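Local coordinates for adenylate isopentenyltransferase (Humulus lupulus, PDB 3A8T), which transfers the isopentenyl group of dimethylallyl diphosphate to the adenine N6 of AMP, ADP or ATP, a step of cytokinin biosynthesis in hop, at residues 74-79 and 101-106; 81-86 and 201-206; 108-113 and 140-145. One frame throughout, in Å; residues are numbered along the deposited sequence.

Contact 1 of 3, residues 74-79 and 101-106; sequences MQVYKG and GEVDPA. With ATP (adenosine-5'-triphosphate), chain B.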
loop_
_atom_site.group_PDB
_atom_site.type_symbol
_atom_site.label_atom_id
_atom_site.label_comp_id
_atom_site.label_asym_id
_atom_site.label_seq_id
_atom_site.Cartn_x
_atom_site.Cartn_y
_atom_site.Cartn_z
ATOM N N MET A 74 -6.167 3.189 0.155
ATOM C CA MET A 74 -6.286 3.649 1.533
ATOM C C MET A 74 -5.352 4.860 1.716
ATOM O O MET A 74 -5.670 5.818 2.427
ATOM C CB MET A 74 -5.914 2.530 2.528
ATOM C CG MET A 74 -6.991 1.441 2.695
ATOM S SD MET A 74 -8.603 2.201 3.240
ATOM C CE MET A 74 -9.518 2.044 1.762
ATOM N N GLN A 75 -4.203 4.818 1.042
ATOM C CA GLN A 75 -3.199 5.854 1.135
ATOM C C GLN A 75 -3.571 7.182 0.520
ATOM O O GLN A 75 -2.808 8.143 0.650
ATOM C CB GLN A 75 -1.882 5.358 0.522
ATOM C CG GLN A 75 -1.228 4.287 1.363
ATOM C CD GLN A 75 0.180 3.981 0.975
ATOM O OE1 GLN A 75 0.756 4.615 0.112
ATOM N NE2 GLN A 75 0.751 3.011 1.619
ATOM N N VAL A 76 -4.730 7.239 -0.136
ATOM C CA VAL A 76 -5.132 8.465 -0.779
ATOM C C VAL A 76 -5.687 9.396 0.278
ATOM O O VAL A 76 -5.715 10.583 0.071
ATOM C CB VAL A 76 -6.246 8.268 -1.920
ATOM C CG1 VAL A 76 -5.696 7.459 -3.053
ATOM C CG2 VAL A 76 -7.535 7.566 -1.374
ATOM N N TYR A 77 -6.097 8.858 1.418
ATOM C CA TYR A 77 -6.706 9.663 2.456
ATOM C C TYR A 77 -5.702 10.230 3.398
ATOM O O TYR A 77 -4.720 9.576 3.673
ATOM C CB TYR A 77 -7.673 8.825 3.271
ATOM C CG TYR A 77 -8.766 8.171 2.453
ATOM C CD1 TYR A 77 -9.781 8.925 1.879
ATOM C CD2 TYR A 77 -8.756 6.802 2.220
ATOM C CE1 TYR A 77 -10.751 8.325 1.090
ATOM C CE2 TYR A 77 -9.722 6.192 1.437
ATOM C CZ TYR A 77 -10.709 6.953 0.876
ATOM O OH TYR A 77 -11.648 6.372 0.092
ATOM N N LYS A 78 -5.941 11.452 3.889
ATOM C CA LYS A 78 -5.063 12.079 4.877
ATOM C C LYS A 78 -5.394 11.301 6.146
ATOM O O LYS A 78 -6.563 11.022 6.425
ATOM C CB LYS A 78 -5.438 13.548 5.099
ATOM C CG LYS A 78 -5.822 14.314 3.831
ATOM C CD LYS A 78 -6.506 15.624 4.164
ATOM C CE LYS A 78 -7.706 15.365 5.107
ATOM N NZ LYS A 78 -8.128 16.495 6.050
ATOM N N GLY A 79 -4.407 10.930 6.931
ATOM C CA GLY A 79 -4.755 10.203 8.140
ATOM C C GLY A 79 -4.138 8.817 8.224
ATOM O O GLY A 79 -3.760 8.227 7.180
ATOM N N GLY A 101 -2.351 10.936 0.538
ATOM C CA GLY A 101 -2.786 11.573 1.774
ATOM C C GLY A 101 -3.387 12.939 1.605
ATOM O O GLY A 101 -3.195 13.796 2.470
ATOM N N GLU A 102 -4.129 13.155 0.529
ATOM C CA GLU A 102 -4.701 14.458 0.338
ATOM C C GLU A 102 -6.212 14.464 0.263
ATOM O O GLU A 102 -6.795 15.523 0.125
ATOM C CB GLU A 102 -4.145 15.108 -0.931
ATOM C CG GLU A 102 -2.634 15.303 -0.964
ATOM C CD GLU A 102 -2.168 15.940 -2.260
ATOM O OE1 GLU A 102 -2.467 17.141 -2.457
ATOM O OE2 GLU A 102 -1.515 15.250 -3.079
ATOM N N VAL A 103 -6.847 13.303 0.320
ATOM C CA VAL A 103 -8.303 13.231 0.283
ATOM C C VAL A 103 -8.828 13.251 1.725
ATOM O O VAL A 103 -8.321 12.563 2.571
ATOM C CB VAL A 103 -8.776 11.943 -0.433
ATOM C CG1 VAL A 103 -10.316 11.918 -0.504
ATOM C CG2 VAL A 103 -8.141 11.858 -1.827
ATOM N N ASP A 104 -9.829 14.069 2.011
ATOM C CA ASP A 104 -10.372 14.158 3.357
ATOM C C ASP A 104 -11.320 13.013 3.573
ATOM O O ASP A 104 -12.393 12.958 2.988
ATOM C CB ASP A 104 -11.115 15.475 3.567
ATOM C CG ASP A 104 -11.568 15.669 5.013
ATOM O OD1 ASP A 104 -11.906 14.656 5.688
ATOM O OD2 ASP A 104 -11.584 16.846 5.473
ATOM N N PRO A 105 -10.927 12.057 4.419
ATOM C CA PRO A 105 -11.781 10.895 4.694
ATOM C C PRO A 105 -13.253 11.278 5.011
ATOM O O PRO A 105 -14.196 10.565 4.649
ATOM C CB PRO A 105 -11.063 10.215 5.863
ATOM C CG PRO A 105 -10.243 11.308 6.474
ATOM C CD PRO A 105 -9.741 12.063 5.283
ATOM N N ALA A 106 -13.434 12.412 5.681
ATOM C CA ALA A 106 -14.768 12.893 6.018
ATOM C C ALA A 106 -15.656 12.943 4.794
ATOM O O ALA A 106 -16.830 12.630 4.910
ATOM C CB ALA A 106 -14.699 14.284 6.654
HETATM P PG ATP B . -11.125 -4.577 -3.453
HETATM O O1G ATP B . -11.801 -3.803 -4.542
HETATM O O2G ATP B . -11.764 -4.085 -2.036
HETATM O O3G ATP B . -11.411 -6.157 -3.621
HETATM P PB ATP B . -8.905 -3.280 -4.442
HETATM O O1B ATP B . -8.478 -3.826 -5.694
HETATM O O2B ATP B . -10.011 -2.225 -4.724
HETATM O O3B ATP B . -9.467 -4.414 -3.469
HETATM P PA ATP B . -6.814 -3.208 -2.552
HETATM O O1A ATP B . -6.549 -4.629 -2.724
HETATM O O2A ATP B . -5.367 -2.474 -2.482
HETATM O O3A ATP B . -7.641 -2.495 -3.789
HETATM O "O5'" ATP B . -7.492 -2.868 -1.114
HETATM C "C5'" ATP B . -8.490 -3.774 -0.733
HETATM C "C4'" ATP B . -8.620 -3.667 0.774
HETATM O "O4'" ATP B . -7.356 -3.987 1.368
HETATM C "C3'" ATP B . -8.946 -2.247 1.297
HETATM O "O3'" ATP B . -10.353 -2.022 1.314
HETATM C "C2'" ATP B . -8.307 -2.260 2.696
HETATM O "O2'" ATP B . -9.186 -2.801 3.621
HETATM C "C1'" ATP B . -7.086 -3.139 2.553
HETATM N N9 ATP B . -5.866 -2.312 2.343
HETATM C C8 ATP B . -5.275 -1.996 1.120
HETATM N N7 ATP B . -4.271 -1.161 1.292
HETATM C C5 ATP B . -4.140 -0.885 2.620
HETATM C C6 ATP B . -3.270 -0.063 3.440
HETATM N N6 ATP B . -2.266 0.707 2.907
HETATM N N1 ATP B . -3.472 -0.063 4.775
HETATM C C2 ATP B . -4.431 -0.790 5.333
HETATM N N3 ATP B . -5.261 -1.559 4.624
HETATM C C4 ATP B . -5.170 -1.642 3.306
#

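Contact 2 of 3, residues 81-86 and 201-206; sequences DITTNK and LGMFDE. With ATP (adenosine-5'-triphosphate), chain B.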
loop_
_atom_site.group_PDB
_atom_site.type_symbol
_atom_site.label_atom_id
_atom_site.label_comp_id
_atom_site.label_asym_id
_atom_site.label_seq_id
_atom_site.Cartn_x
_atom_site.Cartn_y
_atom_site.Cartn_z
ATOM N N ASP A 81 -1.327 7.670 8.935
ATOM C CA ASP A 81 -0.111 7.548 8.178
ATOM C C ASP A 81 0.615 6.245 8.521
ATOM O O ASP A 81 1.165 5.580 7.618
ATOM C CB ASP A 81 0.772 8.766 8.426
ATOM C CG ASP A 81 0.146 10.088 7.907
ATOM O OD1 ASP A 81 -0.696 10.063 6.998
ATOM O OD2 ASP A 81 0.514 11.180 8.372
ATOM N N ILE A 82 0.580 5.847 9.800
ATOM C CA ILE A 82 1.233 4.593 10.226
ATOM C C ILE A 82 0.456 3.379 9.766
ATOM O O ILE A 82 0.976 2.546 9.051
ATOM C CB ILE A 82 1.389 4.487 11.780
ATOM C CG1 ILE A 82 2.397 5.516 12.266
ATOM C CG2 ILE A 82 1.916 3.067 12.213
ATOM C CD1 ILE A 82 2.383 5.690 13.811
ATOM N N THR A 83 -0.806 3.318 10.177
ATOM C CA THR A 83 -1.690 2.220 9.850
ATOM C C THR A 83 -1.751 1.915 8.354
ATOM O O THR A 83 -1.789 0.749 7.975
ATOM C CB THR A 83 -3.145 2.461 10.414
ATOM O OG1 THR A 83 -3.103 2.706 11.840
ATOM C CG2 THR A 83 -4.024 1.208 10.163
ATOM N N THR A 84 -1.705 2.954 7.519
ATOM C CA THR A 84 -1.798 2.760 6.084
ATOM C C THR A 84 -0.500 2.494 5.380
ATOM O O THR A 84 -0.500 2.188 4.194
ATOM C CB THR A 84 -2.545 3.945 5.337
ATOM O OG1 THR A 84 -1.951 5.190 5.670
ATOM C CG2 THR A 84 -4.055 3.957 5.678
ATOM N N ASN A 85 0.590 2.575 6.146
ATOM C CA ASN A 85 1.935 2.337 5.700
ATOM C C ASN A 85 2.371 3.359 4.650
ATOM O O ASN A 85 2.958 2.990 3.619
ATOM C CB ASN A 85 2.056 0.915 5.161
ATOM C CG ASN A 85 1.325 -0.155 6.063
ATOM O OD1 ASN A 85 0.173 -0.623 5.741
ATOM N ND2 ASN A 85 1.982 -0.552 7.165
ATOM N N LYS A 86 2.062 4.641 4.868
ATOM C CA LYS A 86 2.496 5.641 3.894
ATOM C C LYS A 86 4.013 5.796 3.987
ATOM O O LYS A 86 4.582 5.846 5.076
ATOM C CB LYS A 86 1.885 7.001 4.159
ATOM C CG LYS A 86 0.491 7.179 3.830
ATOM C CD LYS A 86 0.131 8.582 4.190
ATOM C CE LYS A 86 -1.307 8.898 3.830
ATOM N NZ LYS A 86 -2.318 8.322 4.721
ATOM N N LEU A 201 5.907 1.671 16.413
ATOM C CA LEU A 201 5.935 3.069 16.000
ATOM C C LEU A 201 4.766 3.841 16.605
ATOM O O LEU A 201 4.733 5.021 16.543
ATOM C CB LEU A 201 5.828 3.134 14.489
ATOM C CG LEU A 201 6.722 3.911 13.530
ATOM C CD1 LEU A 201 8.195 4.001 14.029
ATOM C CD2 LEU A 201 6.625 3.198 12.156
ATOM N N GLY A 202 3.769 3.159 17.121
ATOM C CA GLY A 202 2.658 3.867 17.717
ATOM C C GLY A 202 1.331 3.684 16.996
ATOM O O GLY A 202 0.424 4.521 17.136
ATOM N N MET A 203 1.202 2.606 16.220
ATOM C CA MET A 203 -0.052 2.379 15.522
ATOM C C MET A 203 -1.299 2.345 16.439
ATOM O O MET A 203 -2.333 2.868 16.077
ATOM C CB MET A 203 0.024 1.089 14.714
ATOM C CG MET A 203 -1.289 0.640 14.112
ATOM S SD MET A 203 -1.221 -1.041 13.514
ATOM C CE MET A 203 -2.025 -0.933 12.018
ATOM N N PHE A 204 -1.181 1.727 17.601
ATOM C CA PHE A 204 -2.262 1.586 18.551
ATOM C C PHE A 204 -2.778 2.929 19.087
ATOM O O PHE A 204 -3.971 3.162 19.171
ATOM C CB PHE A 204 -1.816 0.648 19.686
ATOM C CG PHE A 204 -2.772 0.594 20.859
ATOM C CD1 PHE A 204 -3.948 -0.169 20.793
ATOM C CD2 PHE A 204 -2.518 1.355 22.011
ATOM C CE1 PHE A 204 -4.887 -0.189 21.856
ATOM C CE2 PHE A 204 -3.457 1.367 23.126
ATOM C CZ PHE A 204 -4.631 0.600 23.046
ATOM N N ASP A 205 -1.879 3.824 19.433
ATOM C CA ASP A 205 -2.270 5.128 19.911
ATOM C C ASP A 205 -2.887 5.916 18.797
ATOM O O ASP A 205 -3.732 6.711 19.011
ATOM C CB ASP A 205 -1.040 5.827 20.415
ATOM C CG ASP A 205 -0.402 5.045 21.524
ATOM O OD1 ASP A 205 -0.988 4.985 22.632
ATOM O OD2 ASP A 205 0.667 4.452 21.290
ATOM N N GLU A 206 -2.451 5.672 17.589
ATOM C CA GLU A 206 -2.985 6.372 16.422
ATOM C C GLU A 206 -4.446 5.952 16.258
ATOM O O GLU A 206 -5.337 6.771 16.043
ATOM C CB GLU A 206 -2.170 5.957 15.185
ATOM C CG GLU A 206 -2.519 6.669 13.909
ATOM C CD GLU A 206 -1.748 6.141 12.696
ATOM O OE1 GLU A 206 -2.035 5.006 12.245
ATOM O OE2 GLU A 206 -0.854 6.871 12.206
HETATM P PG ATP B . -11.125 -4.577 -3.453
HETATM O O1G ATP B . -11.801 -3.803 -4.542
HETATM O O2G ATP B . -11.764 -4.085 -2.036
HETATM O O3G ATP B . -11.411 -6.157 -3.621
HETATM P PB ATP B . -8.905 -3.280 -4.442
HETATM O O1B ATP B . -8.478 -3.826 -5.694
HETATM O O2B ATP B . -10.011 -2.225 -4.724
HETATM O O3B ATP B . -9.467 -4.414 -3.469
HETATM P PA ATP B . -6.814 -3.208 -2.552
HETATM O O1A ATP B . -6.549 -4.629 -2.724
HETATM O O2A ATP B . -5.367 -2.474 -2.482
HETATM O O3A ATP B . -7.641 -2.495 -3.789
HETATM O "O5'" ATP B . -7.492 -2.868 -1.114
HETATM C "C5'" ATP B . -8.490 -3.774 -0.733
HETATM C "C4'" ATP B . -8.620 -3.667 0.774
HETATM O "O4'" ATP B . -7.356 -3.987 1.368
HETATM C "C3'" ATP B . -8.946 -2.247 1.297
HETATM O "O3'" ATP B . -10.353 -2.022 1.314
HETATM C "C2'" ATP B . -8.307 -2.260 2.696
HETATM O "O2'" ATP B . -9.186 -2.801 3.621
HETATM C "C1'" ATP B . -7.086 -3.139 2.553
HETATM N N9 ATP B . -5.866 -2.312 2.343
HETATM C C8 ATP B . -5.275 -1.996 1.120
HETATM N N7 ATP B . -4.271 -1.161 1.292
HETATM C C5 ATP B . -4.140 -0.885 2.620
HETATM C C6 ATP B . -3.270 -0.063 3.440
HETATM N N6 ATP B . -2.266 0.707 2.907
HETATM N N1 ATP B . -3.472 -0.063 4.775
HETATM C C2 ATP B . -4.431 -0.790 5.333
HETATM N N3 ATP B . -5.261 -1.559 4.624
HETATM C C4 ATP B . -5.170 -1.642 3.306
#

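Contact 3 of 3, residues 108-113 and 140-145; sequences GELTPA and NSFIHA. With ATP (adenosine-5'-triphosphate), chain B.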
loop_
_atom_site.group_PDB
_atom_site.type_symbol
_atom_site.label_atom_id
_atom_site.label_comp_id
_atom_site.label_asym_id
_atom_site.label_seq_id
_atom_site.Cartn_x
_atom_site.Cartn_y
_atom_site.Cartn_z
ATOM N N GLY A 108 -16.155 10.952 2.385
ATOM C CA GLY A 108 -16.547 9.659 1.836
ATOM C C GLY A 108 -15.482 8.915 1.026
ATOM O O GLY A 108 -14.306 9.258 0.995
ATOM N N GLU A 109 -15.909 7.889 0.323
ATOM C CA GLU A 109 -14.963 7.125 -0.431
ATOM C C GLU A 109 -14.513 7.800 -1.738
ATOM O O GLU A 109 -15.279 8.474 -2.407
ATOM C CB GLU A 109 -15.559 5.743 -0.705
ATOM C CG GLU A 109 -14.500 4.675 -0.877
ATOM C CD GLU A 109 -15.024 3.243 -0.687
ATOM O OE1 GLU A 109 -15.385 2.847 0.455
ATOM O OE2 GLU A 109 -15.066 2.511 -1.715
ATOM N N LEU A 110 -13.239 7.636 -2.063
ATOM C CA LEU A 110 -12.711 8.150 -3.314
ATOM C C LEU A 110 -12.986 6.995 -4.219
ATOM O O LEU A 110 -12.295 6.001 -4.144
ATOM C CB LEU A 110 -11.192 8.329 -3.291
ATOM C CG LEU A 110 -10.767 8.912 -4.655
ATOM C CD1 LEU A 110 -11.264 10.365 -4.693
ATOM C CD2 LEU A 110 -9.259 8.853 -4.908
ATOM N N THR A 111 -13.995 7.106 -5.065
ATOM C CA THR A 111 -14.311 6.004 -5.959
ATOM C C THR A 111 -13.253 5.827 -7.028
ATOM O O THR A 111 -12.463 6.709 -7.275
ATOM C CB THR A 111 -15.598 6.249 -6.702
ATOM O OG1 THR A 111 -15.363 7.301 -7.675
ATOM C CG2 THR A 111 -16.759 6.611 -5.704
ATOM N N PRO A 112 -13.238 4.662 -7.678
ATOM C CA PRO A 112 -12.289 4.333 -8.746
ATOM C C PRO A 112 -12.445 5.297 -9.922
ATOM O O PRO A 112 -11.488 5.569 -10.669
ATOM C CB PRO A 112 -12.672 2.917 -9.105
ATOM C CG PRO A 112 -13.199 2.407 -7.793
ATOM C CD PRO A 112 -14.037 3.488 -7.315
ATOM N N ALA A 113 -13.656 5.820 -10.076
ATOM C CA ALA A 113 -13.912 6.792 -11.140
ATOM C C ALA A 113 -13.319 8.152 -10.738
ATOM O O ALA A 113 -12.801 8.861 -11.574
ATOM C CB ALA A 113 -15.389 6.904 -11.383
ATOM N N ASN A 140 -5.571 -2.846 -7.392
ATOM C CA ASN A 140 -5.768 -3.224 -8.775
ATOM C C ASN A 140 -7.033 -2.594 -9.331
ATOM O O ASN A 140 -7.099 -2.315 -10.502
ATOM C CB ASN A 140 -5.669 -4.752 -8.895
ATOM C CG ASN A 140 -4.217 -5.271 -8.544
ATOM O OD1 ASN A 140 -3.224 -4.898 -9.205
ATOM N ND2 ASN A 140 -4.101 -6.116 -7.494
ATOM N N SER A 141 -7.997 -2.274 -8.476
ATOM C CA SER A 141 -9.193 -1.599 -8.947
ATOM C C SER A 141 -8.864 -0.142 -9.361
ATOM O O SER A 141 -9.499 0.410 -10.281
ATOM C CB SER A 141 -10.280 -1.588 -7.871
ATOM O OG SER A 141 -10.072 -0.576 -6.875
ATOM N N PHE A 142 -7.903 0.494 -8.692
ATOM C CA PHE A 142 -7.520 1.857 -9.046
ATOM C C PHE A 142 -6.597 1.830 -10.240
ATOM O O PHE A 142 -6.713 2.659 -11.128
ATOM C CB PHE A 142 -6.835 2.589 -7.871
ATOM C CG PHE A 142 -7.804 3.315 -6.936
ATOM C CD1 PHE A 142 -9.170 3.023 -6.940
ATOM C CD2 PHE A 142 -7.348 4.304 -6.060
ATOM C CE1 PHE A 142 -10.059 3.712 -6.096
ATOM C CE2 PHE A 142 -8.244 4.975 -5.222
ATOM C CZ PHE A 142 -9.589 4.677 -5.252
ATOM N N ILE A 143 -5.678 0.880 -10.268
ATOM C CA ILE A 143 -4.777 0.786 -11.393
ATOM C C ILE A 143 -5.577 0.551 -12.687
ATOM O O ILE A 143 -5.342 1.201 -13.704
ATOM C CB ILE A 143 -3.792 -0.353 -11.215
ATOM C CG1 ILE A 143 -2.830 -0.062 -10.050
ATOM C CG2 ILE A 143 -3.007 -0.543 -12.483
ATOM C CD1 ILE A 143 -2.136 -1.329 -9.449
ATOM N N HIS A 144 -6.514 -0.380 -12.655
ATOM C CA HIS A 144 -7.349 -0.680 -13.833
ATOM C C HIS A 144 -8.254 0.481 -14.260
ATOM O O HIS A 144 -8.295 0.845 -15.428
ATOM C CB HIS A 144 -8.166 -1.972 -13.579
ATOM C CG HIS A 144 -9.453 -2.042 -14.333
ATOM N ND1 HIS A 144 -10.613 -1.428 -13.888
ATOM C CD2 HIS A 144 -9.769 -2.620 -15.514
ATOM C CE1 HIS A 144 -11.583 -1.620 -14.761
ATOM N NE2 HIS A 144 -11.097 -2.338 -15.757
ATOM N N ALA A 145 -8.974 1.070 -13.320
ATOM C CA ALA A 145 -9.835 2.189 -13.647
ATOM C C ALA A 145 -9.042 3.263 -14.392
ATOM O O ALA A 145 -9.501 3.785 -15.409
ATOM C CB ALA A 145 -10.432 2.789 -12.385
HETATM P PG ATP B . -11.125 -4.577 -3.453
HETATM O O1G ATP B . -11.801 -3.803 -4.542
HETATM O O2G ATP B . -11.764 -4.085 -2.036
HETATM O O3G ATP B . -11.411 -6.157 -3.621
HETATM P PB ATP B . -8.905 -3.280 -4.442
HETATM O O1B ATP B . -8.478 -3.826 -5.694
HETATM O O2B ATP B . -10.011 -2.225 -4.724
HETATM O O3B ATP B . -9.467 -4.414 -3.469
HETATM P PA ATP B . -6.814 -3.208 -2.552
HETATM O O1A ATP B . -6.549 -4.629 -2.724
HETATM O O2A ATP B . -5.367 -2.474 -2.482
HETATM O O3A ATP B . -7.641 -2.495 -3.789
HETATM O "O5'" ATP B . -7.492 -2.868 -1.114
HETATM C "C5'" ATP B . -8.490 -3.774 -0.733
HETATM C "C4'" ATP B . -8.620 -3.667 0.774
HETATM O "O4'" ATP B . -7.356 -3.987 1.368
HETATM C "C3'" ATP B . -8.946 -2.247 1.297
HETATM O "O3'" ATP B . -10.353 -2.022 1.314
HETATM C "C2'" ATP B . -8.307 -2.260 2.696
HETATM O "O2'" ATP B . -9.186 -2.801 3.621
HETATM C "C1'" ATP B . -7.086 -3.139 2.553
HETATM N N9 ATP B . -5.866 -2.312 2.343
HETATM C C8 ATP B . -5.275 -1.996 1.120
HETATM N N7 ATP B . -4.271 -1.161 1.292
HETATM C C5 ATP B . -4.140 -0.885 2.620
HETATM C C6 ATP B . -3.270 -0.063 3.440
HETATM N N6 ATP B . -2.266 0.707 2.907
HETATM N N1 ATP B . -3.472 -0.063 4.775
HETATM C C2 ATP B . -4.431 -0.790 5.333
HETATM N N3 ATP B . -5.261 -1.559 4.624
HETATM C C4 ATP B . -5.170 -1.642 3.306
#

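Contact 1 of 3, residues 74-79 and 101-106
One wall of the ATP pocket is backed by this contact, in which Val-76, Tyr-77 and Lys-78 meet Gly-101 to Pro-105. The backbone of Val-103 is clasped twice: its N gives a bond to Val-76 O (3.0 Å, N-H...O 161°), and its O accepts from Lys-78 N at 2.9 Å. This is a single beta bridge between Tyr-77 and Val-103, with the bond pattern of a parallel pair, formed by the loops that flank edge strand 97-98 of the Rossmann-like sheet. Val-76 O takes a second, weak bond from Glu-102 N. One step earlier Gly-101 N reaches Gln-75 O at 2.8 Å; the positive phi of Gly-101 favours glycine there.

Side chains close over the bridge. Val-103 CG1 comes obliquely to Tyr-77 CD1 (3.9 Å), while Val-76 CG2 sits over the centre of the same ring, 3.7 Å above its plane. The hydroxyl at the far end of Tyr-77 is bonded to Leu-110 N. Lys-78 bends at chi3 (-54°), which lays its CE beside Asp-104 CA and brings NZ to Asp-104 OD2 in a long salt bridge of 3.5 Å. Asp-104 OD1 accepts from Ala-106 N at 2.7 Å, closing an Asx turn. A leucine in place of Asp-104 would probably leave the Lys-78 ammonium without its mate and the Ala-106 amide without this acceptor. On the pocket side, Met-74, which opens a type I turn to Tyr-77, lays its CG over the adenine, 3.6 Å from ATP C4.

Contact 2 of 3, residues 81-86 and 201-206
Glu-206, in the first turn of helix 203-210, holds the Ile-82 and Thr-83 amides of the loop between strands 66-70 and 97-98, joining that helix to a type I turn, Ile-82 to Asn-85, at the adenine end of the ATP pocket. The polar part is a three-bond grip by one carboxylate. Glu-206 OE2 accepts from Ile-82 N at 3.0 Å and Glu-206 OE1 from Thr-83 N at 2.9 Å, each on its syn lone pair, so the carboxylate spans two successive amides. Thr-83 OG1 donates to Glu-206 OE1 as well (2.6 Å), arriving nearly along the C-O axis. These three bonds fix the rotation of the carboxylate. With CG anti to the Glu-206 backbone N (chi1 -175°) and the chain extended beyond it, the acid reaches straight across to the turn.

Apolar contacts join the same two residues of the turn to the helix. Ile-82 crosses Met-203 obliquely, CG2 meeting Met-203 CB at 3.7 Å, and its CD1 continues to Leu-201 CB. Met-203 bends at chi3, and its CE closes on Thr-83 CG2 at 3.5 Å; Met-198 of helix 184-201 packs against both Ile-82 and Met-203. Gly-202 makes the junction of the two helices: it ends the first in a Schellman motif and is the N-cap of the second, at backbone angles that call for glycine.

Flanking the turn, Lys-86 NZ makes a weak bond, part of a salt bridge, to Asp-81 OD1; it also bonds Tyr-77 O. Within the turn, Thr-84 O accepts from ATP N6, the amino group to which the isopentenyl group is to be attached (2.6 Å, N-H...O 167°).

Contact 3 of 3, residues 108-113 and 140-145
A backbone carbonyl faces the rim of an aromatic ring: Leu-110 O lies in the plane of the Phe-142 ring, at its edge, 3.2 Å from Phe-142 CZ. The positively polarised hydrogens of a ring edge suit such an oxygen, and the approach leaves the ring faces to other partners, among them Phe-115 of helix 112-128, which stacks on Phe-142. The side chains that meet the ring across the contact are apolar. Leu-110 CD2 lies 4.0 Å from Phe-142 CE2, while the Pro-112 side chain crosses that of Phe-142 at about a right angle, with Pro-112 CG 3.8 Å from Phe-142 CE1.

One helical turn further, Ala-145 turns its methyl to the same proline: Ala-145 CB is 3.4 Å from Pro-112 O and also packs on Pro-112 CB. Residues 108-113 lead into helix 112-128, which connects by strand 132-136 of the parallel sheet to helix 140-147, an alpha/beta arrangement in which the two helices meet here at their N-terminal ends. Thr-111 is the N-cap of the first; its side chain caps a backbone N beyond, and its own N is bonded to Asp-114 OD2, as in a capping box.

The start of helix 140-147 faces the nucleotide. Ser-141 N donates to ATP O1B (3.2 Å, N-H...O 149°), and Ser-141 OG, set between the backbone N and the carbonyl carbon, reaches ATP O2B at 2.7 Å. The beta-phosphate is thus held by a main-chain and a side-chain donor of one residue, and the helix end would probably favour its negative charge. Ser-139 and Lys-73 supply further bonds to ATP.

Overall arrangement
Contacts 1 and 2 have centres 14 Å apart and cross along the chain, because 74-79 and 81-86 both lie in the loop between strands 66-70 and 97-98 of the parallel sheet, while their partners follow later. They touch where Gln-75 NE2 reaches Thr-84 O. Contact 2 brings in helix 203-210; contact 3 joins helices 112-128 and 140-147, which come before and after strand 132-136. Contact 3 opens after contact 1 closes, 13 Å from it by centres, and touches it. It is nested in the loop closed by contact 2 (centres 23 Å apart, nearest atoms about 12 Å, without touching). They reach ATP at the base, contacts 1 and 2, and at the beta-phosphate, contact 3.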